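Local structure of 75aa long hypothetical regulatory protein AsnC (Pyrococcus horikoshii, 2CVI) at residues Met19-Ala24 with Arg61-Ile66; Gln54-Lys59 with Gln67-Met72. The protein is of unknown function but, as a stand-alone Lrp/AsnC-type ligand-binding domain that forms dimers, may sense small effector molecules. One frame throughout, in Å; residues are numbered along the deposited sequence.

Contact 1 (Met19-Ala24 with Arg61-Ile66). With K (potassium ion), chain C.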
loop_
_atom_site.group_PDB
_atom_site.type_symbol
_atom_site.label_atom_id
_atom_site.label_comp_id
_atom_site.label_asym_id
_atom_site.label_seq_id
_atom_site.Cartn_x
_atom_site.Cartn_y
_atom_site.Cartn_z
ATOM N N MET A 19 -14.297 5.134 -2.463
ATOM C CA MET A 19 -13.301 5.661 -1.524
ATOM C C MET A 19 -14.036 6.409 -0.403
ATOM O O MET A 19 -13.743 6.235 0.772
ATOM C CB MET A 19 -12.335 6.601 -2.276
ATOM C CG MET A 19 -10.815 6.237 -2.285
ATOM S SD MET A 19 -9.803 7.616 -1.575
ATOM C CE MET A 19 -10.495 9.049 -2.350
ATOM N N GLU A 20 -15.024 7.218 -0.752
ATOM C CA GLU A 20 -15.726 7.925 0.303
ATOM C C GLU A 20 -16.590 7.013 1.149
ATOM O O GLU A 20 -16.695 7.206 2.367
ATOM C CB GLU A 20 -16.513 9.088 -0.263
ATOM C CG GLU A 20 -15.557 10.187 -0.741
ATOM C CD GLU A 20 -14.410 10.456 0.258
ATOM O OE1 GLU A 20 -13.246 10.097 -0.059
ATOM O OE2 GLU A 20 -14.675 11.018 1.360
ATOM N N LYS A 21 -17.207 6.002 0.538
ATOM C CA LYS A 21 -17.983 5.075 1.343
ATOM C C LYS A 21 -17.045 4.282 2.233
ATOM O O LYS A 21 -17.386 3.963 3.371
ATOM C CB LYS A 21 -18.773 4.089 0.489
ATOM C CG LYS A 21 -20.014 4.678 -0.171
ATOM C CD LYS A 21 -20.734 3.556 -0.960
ATOM C CE LYS A 21 -22.074 4.020 -1.532
ATOM N NZ LYS A 21 -22.004 4.976 -2.668
ATOM N N LEU A 22 -15.863 3.953 1.707
ATOM C CA LEU A 22 -14.896 3.198 2.495
ATOM C C LEU A 22 -14.370 4.012 3.656
ATOM O O LEU A 22 -14.340 3.545 4.767
ATOM C CB LEU A 22 -13.710 2.719 1.626
ATOM C CG LEU A 22 -14.009 1.608 0.620
ATOM C CD1 LEU A 22 -12.837 1.472 -0.320
ATOM C CD2 LEU A 22 -14.282 0.312 1.356
ATOM N N LEU A 23 -13.953 5.250 3.382
ATOM C CA LEU A 23 -13.403 6.083 4.433
ATOM C C LEU A 23 -14.386 6.334 5.569
ATOM O O LEU A 23 -13.981 6.581 6.703
ATOM C CB LEU A 23 -12.937 7.415 3.842
ATOM C CG LEU A 23 -11.502 7.306 3.340
ATOM C CD1 LEU A 23 -11.158 8.561 2.516
ATOM C CD2 LEU A 23 -10.542 7.082 4.540
ATOM N N ALA A 24 -15.684 6.262 5.269
ATOM C CA ALA A 24 -16.694 6.499 6.302
ATOM C C ALA A 24 -16.819 5.313 7.244
ATOM O O ALA A 24 -17.402 5.410 8.315
ATOM C CB ALA A 24 -18.039 6.810 5.658
ATOM N N ARG A 61 -18.642 -6.784 -0.146
ATOM C CA ARG A 61 -19.670 -7.193 -1.097
ATOM C C ARG A 61 -20.902 -6.281 -1.136
ATOM O O ARG A 61 -21.765 -6.447 -2.005
ATOM C CB ARG A 61 -20.066 -8.668 -0.841
ATOM C CG ARG A 61 -19.123 -9.615 -1.545
ATOM C CD ARG A 61 -19.647 -11.059 -1.482
ATOM N NE ARG A 61 -18.907 -11.957 -2.350
ATOM C CZ ARG A 61 -17.822 -12.635 -1.965
ATOM N NH1 ARG A 61 -17.378 -12.488 -0.710
ATOM N NH2 ARG A 61 -17.215 -13.479 -2.814
ATOM N N LYS A 62 -20.991 -5.322 -0.213
ATOM C CA LYS A 62 -22.110 -4.359 -0.239
ATOM C C LYS A 62 -21.843 -3.340 -1.340
ATOM O O LYS A 62 -22.743 -2.581 -1.711
ATOM C CB LYS A 62 -22.257 -3.622 1.113
ATOM C CG LYS A 62 -22.603 -4.551 2.284
ATOM C CD LYS A 62 -22.761 -3.814 3.618
ATOM C CE LYS A 62 -23.938 -2.869 3.563
ATOM N NZ LYS A 62 -25.115 -3.540 2.951
ATOM N N MET A 63 -20.613 -3.322 -1.865
ATOM C CA MET A 63 -20.226 -2.397 -2.930
ATOM C C MET A 63 -19.807 -3.206 -4.146
ATOM O O MET A 63 -18.630 -3.501 -4.337
ATOM C CB MET A 63 -19.070 -1.501 -2.457
ATOM C CG MET A 63 -19.493 -0.592 -1.317
ATOM S SD MET A 63 -18.100 0.179 -0.459
ATOM C CE MET A 63 -17.558 -1.257 0.446
ATOM N N PRO A 64 -20.764 -3.569 -5.013
ATOM C CA PRO A 64 -20.379 -4.361 -6.186
ATOM C C PRO A 64 -19.428 -3.683 -7.170
ATOM O O PRO A 64 -18.917 -4.310 -8.094
ATOM C CB PRO A 64 -21.727 -4.760 -6.796
ATOM C CG PRO A 64 -22.650 -3.633 -6.390
ATOM C CD PRO A 64 -22.216 -3.323 -4.958
ATOM N N GLU A 65 -19.170 -2.401 -6.925
ATOM C CA GLU A 65 -18.218 -1.674 -7.753
ATOM C C GLU A 65 -16.807 -2.240 -7.503
ATOM O O GLU A 65 -15.892 -2.094 -8.321
ATOM C CB GLU A 65 -18.219 -0.182 -7.387
ATOM C CG GLU A 65 -19.510 0.579 -7.687
ATOM C CD GLU A 65 -20.595 0.394 -6.656
ATOM O OE1 GLU A 65 -20.348 -0.229 -5.612
ATOM O OE2 GLU A 65 -21.719 0.892 -6.889
ATOM N N ILE A 66 -16.622 -2.871 -6.347
ATOM C CA ILE A 66 -15.328 -3.467 -6.020
ATOM C C ILE A 66 -15.339 -4.901 -6.576
ATOM O O ILE A 66 -16.068 -5.771 -6.077
ATOM C CB ILE A 66 -15.084 -3.472 -4.503
ATOM C CG1 ILE A 66 -15.097 -2.036 -3.957
ATOM C CG2 ILE A 66 -13.744 -4.129 -4.222
ATOM C CD1 ILE A 66 -15.071 -1.911 -2.442
HETATM K K K C . -12.819 5.741 8.884
HETATM O O HOH W 1 -15.576 6.017 10.607
#

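Contact 2 (Gln54-Lys59 with Gln67-Met72)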
loop_
_atom_site.group_PDB
_atom_site.type_symbol
_atom_site.label_atom_id
_atom_site.label_comp_id
_atom_site.label_asym_id
_atom_site.label_seq_id
_atom_site.Cartn_x
_atom_site.Cartn_y
_atom_site.Cartn_z
ATOM N N GLN A 54 -14.421 -10.931 7.908
ATOM C CA GLN A 54 -15.793 -10.543 7.673
ATOM C C GLN A 54 -15.868 -9.233 6.919
ATOM O O GLN A 54 -16.737 -9.066 6.063
ATOM C CB GLN A 54 -16.559 -10.485 8.993
ATOM C CG GLN A 54 -16.655 -11.873 9.576
ATOM C CD GLN A 54 -17.435 -11.932 10.866
ATOM O OE1 GLN A 54 -17.975 -10.927 11.333
ATOM N NE2 GLN A 54 -17.508 -13.123 11.451
ATOM N N PHE A 55 -14.969 -8.301 7.200
ATOM C CA PHE A 55 -14.973 -7.045 6.458
ATOM C C PHE A 55 -14.721 -7.308 4.975
ATOM O O PHE A 55 -15.413 -6.749 4.114
ATOM C CB PHE A 55 -13.879 -6.139 7.019
ATOM C CG PHE A 55 -13.820 -4.787 6.379
ATOM C CD1 PHE A 55 -14.609 -3.755 6.871
ATOM C CD2 PHE A 55 -13.005 -4.545 5.269
ATOM C CE1 PHE A 55 -14.585 -2.493 6.270
ATOM C CE2 PHE A 55 -12.974 -3.271 4.647
ATOM C CZ PHE A 55 -13.769 -2.253 5.163
ATOM N N ILE A 56 -13.717 -8.132 4.678
ATOM C CA ILE A 56 -13.349 -8.439 3.305
ATOM C C ILE A 56 -14.408 -9.223 2.546
ATOM O O ILE A 56 -14.684 -8.911 1.394
ATOM C CB ILE A 56 -12.028 -9.267 3.297
ATOM C CG1 ILE A 56 -10.862 -8.369 3.729
ATOM C CG2 ILE A 56 -11.772 -9.888 1.909
ATOM C CD1 ILE A 56 -9.561 -9.111 3.921
ATOM N N THR A 57 -15.012 -10.231 3.166
ATOM C CA THR A 57 -15.962 -11.020 2.383
ATOM C C THR A 57 -17.417 -10.558 2.486
ATOM O O THR A 57 -18.197 -10.732 1.523
ATOM C CB THR A 57 -15.824 -12.506 2.723
ATOM O OG1 THR A 57 -16.327 -12.700 4.036
ATOM C CG2 THR A 57 -14.337 -12.970 2.669
ATOM N N GLU A 58 -17.781 -9.914 3.586
ATOM C CA GLU A 58 -19.142 -9.399 3.715
ATOM C C GLU A 58 -19.308 -7.914 3.427
ATOM O O GLU A 58 -20.087 -7.545 2.554
ATOM C CB GLU A 58 -19.711 -9.655 5.100
ATOM C CG GLU A 58 -19.602 -11.101 5.561
ATOM C CD GLU A 58 -20.196 -11.298 6.957
ATOM O OE1 GLU A 58 -19.753 -12.195 7.707
ATOM O OE2 GLU A 58 -21.127 -10.559 7.313
ATOM N N LYS A 59 -18.591 -7.071 4.163
ATOM C CA LYS A 59 -18.757 -5.629 3.970
ATOM C C LYS A 59 -18.405 -5.163 2.569
ATOM O O LYS A 59 -19.126 -4.365 1.989
ATOM C CB LYS A 59 -17.936 -4.860 5.000
ATOM C CG LYS A 59 -18.385 -3.413 5.167
ATOM C CD LYS A 59 -18.280 -3.019 6.637
ATOM C CE LYS A 59 -18.909 -1.682 6.950
ATOM N NZ LYS A 59 -18.563 -1.260 8.359
ATOM N N GLN A 67 -14.544 -5.144 -7.598
ATOM C CA GLN A 67 -14.515 -6.440 -8.306
ATOM C C GLN A 67 -13.540 -7.481 -7.801
ATOM O O GLN A 67 -13.771 -8.701 -7.970
ATOM C CB GLN A 67 -14.265 -6.178 -9.821
ATOM C CG GLN A 67 -15.258 -5.245 -10.439
ATOM C CD GLN A 67 -14.899 -4.868 -11.861
ATOM O OE1 GLN A 67 -13.739 -4.946 -12.261
ATOM N NE2 GLN A 67 -15.890 -4.438 -12.625
ATOM N N MET A 68 -12.441 -7.035 -7.180
ATOM C CA MET A 68 -11.444 -7.966 -6.701
ATOM C C MET A 68 -10.659 -7.317 -5.579
ATOM O O MET A 68 -10.431 -6.113 -5.598
ATOM C CB MET A 68 -10.482 -8.364 -7.842
ATOM C CG MET A 68 -9.498 -9.492 -7.514
ATOM S SD MET A 68 -7.932 -8.922 -6.804
ATOM C CE MET A 68 -6.854 -8.841 -8.297
ATOM N N THR A 69 -10.359 -8.098 -4.555
ATOM C CA THR A 69 -9.488 -7.611 -3.494
ATOM C C THR A 69 -8.429 -8.654 -3.183
ATOM O O THR A 69 -8.659 -9.876 -3.343
ATOM C CB THR A 69 -10.221 -7.283 -2.161
ATOM O OG1 THR A 69 -10.707 -8.491 -1.533
ATOM C CG2 THR A 69 -11.391 -6.307 -2.386
ATOM N N SER A 70 -7.259 -8.152 -2.782
ATOM C CA SER A 70 -6.130 -8.980 -2.320
ATOM C C SER A 70 -5.666 -8.269 -1.047
ATOM O O SER A 70 -5.276 -7.096 -1.101
ATOM C CB SER A 70 -4.983 -9.046 -3.328
ATOM O OG SER A 70 -3.953 -9.915 -2.863
ATOM N N THR A 71 -5.668 -8.969 0.077
ATOM C CA THR A 71 -5.321 -8.335 1.358
ATOM C C THR A 71 -3.959 -8.773 1.897
ATOM O O THR A 71 -3.620 -9.965 1.859
ATOM C CB THR A 71 -6.413 -8.639 2.359
ATOM O OG1 THR A 71 -7.661 -8.136 1.861
ATOM C CG2 THR A 71 -6.138 -7.974 3.729
ATOM N N MET A 72 -3.176 -7.800 2.361
ATOM C CA MET A 72 -1.820 -8.060 2.906
ATOM C C MET A 72 -1.896 -7.798 4.421
ATOM O O MET A 72 -2.119 -6.652 4.804
ATOM C CB MET A 72 -0.816 -7.068 2.299
ATOM C CG MET A 72 -0.806 -6.937 0.772
ATOM S SD MET A 72 -0.169 -8.397 -0.041
ATOM C CE MET A 72 -1.050 -8.216 -1.645
#

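Contact 1 (Met19-Ala24 with Arg61-Ile66)
With its CG set beside the backbone N, M63 reaches out to L22 and K21, and a bend at the thioether (chi3 -75°) turns the terminal methyl toward L22. The same first setting at L22 (chi1 -71°), with chi2 168°, leads one branch to that methyl: CD2 of L22 lies 3.7 Å from CE of M63, the closest approach across the contact. The same CD2 comes within 4.5 Å of CD1 of I66, a looser touch. K21 adds the root of its side chain, with CB 4.1 Å from SD of M63, while its ammonium runs on to a salt bridge with E17. I66 N donates to M63 O over 2.9 Å, closing a type I turn that presents both apolar side chains to helix 15-23. L22 also rests on L40 and V42 of strand 40-46, so the cluster belongs to the helix-sheet core of this ferredoxin-like fold. Past the cluster, L23 O binds a potassium ion at 2.6 Å, joined by M25 O and V28 O. No hydrogen bond spans the two segments: they are held by van der Waals contact among aliphatic carbons and the thioether, with L22 and M63 buried.

Contact 2 (Gln54-Lys59 with Gln67-Met72)
I56, on helix 49-59, faces T69 and T71 on strand 66-77, outermost in this chain's sheet, a helix-on-sheet contact of the alpha/beta ferredoxin-like fold seen in Lrp/AsnC ligand-binding domains. Backbone bonds keep to each side: E58 N donates to Q54 O (2.8 Å) in the helix, where a weak, wider pi-type bond from K59 N shares that acceptor. In the strand, Q67 and M68 both face V9 in a classic beta bulge, and S70 and M72 continue the pairing with strand 2-10, at L7 and F5. No hydrogen bond crosses between helix and strand. T69 and T71 touch I6 of strand 2-10, while M72 packs on V34 of the second subunit. Van der Waals contact does the joining, through both branches of I56. Its CG2 slants across T69 and comes 3.9 Å from T69 OG1. The longer branch, with CG1 beside the backbone N (chi1 -70°) and the chain then extended (chi2 173°), carries CD1 to the end of T71. There the two meet tip to tip, CD1 of I56 lying 3.5 Å from CB and 3.6 Å from CG2 of T71. T71 OG1, 3.0 Å from I56 CD1, is tight for oxygen against methyl, leaving one group's exact placement doubtful.

Centred about 11 Å apart, the two contacts attach the two helices of one domain to the chain that follows the second helix. Along the sequence their segments alternate: 19-24, 54-59, 61-66, then 67-72. Contact 1 joins helix 15-23 to the loop after helix 49-59, and contact 2 joins helix 49-59 to strand 66-77, into which that loop leads. The continuous run 61-72 meets helix 15-23 first and then helix 49-59, while its strand part already pairs with strand 2-10 as the outermost strand of this chain's four-stranded antiparallel sheet. Contact 1 lies toward the potassium site and is partly buried, whereas contact 2 is a surface contact whose strand also reaches the second subunit.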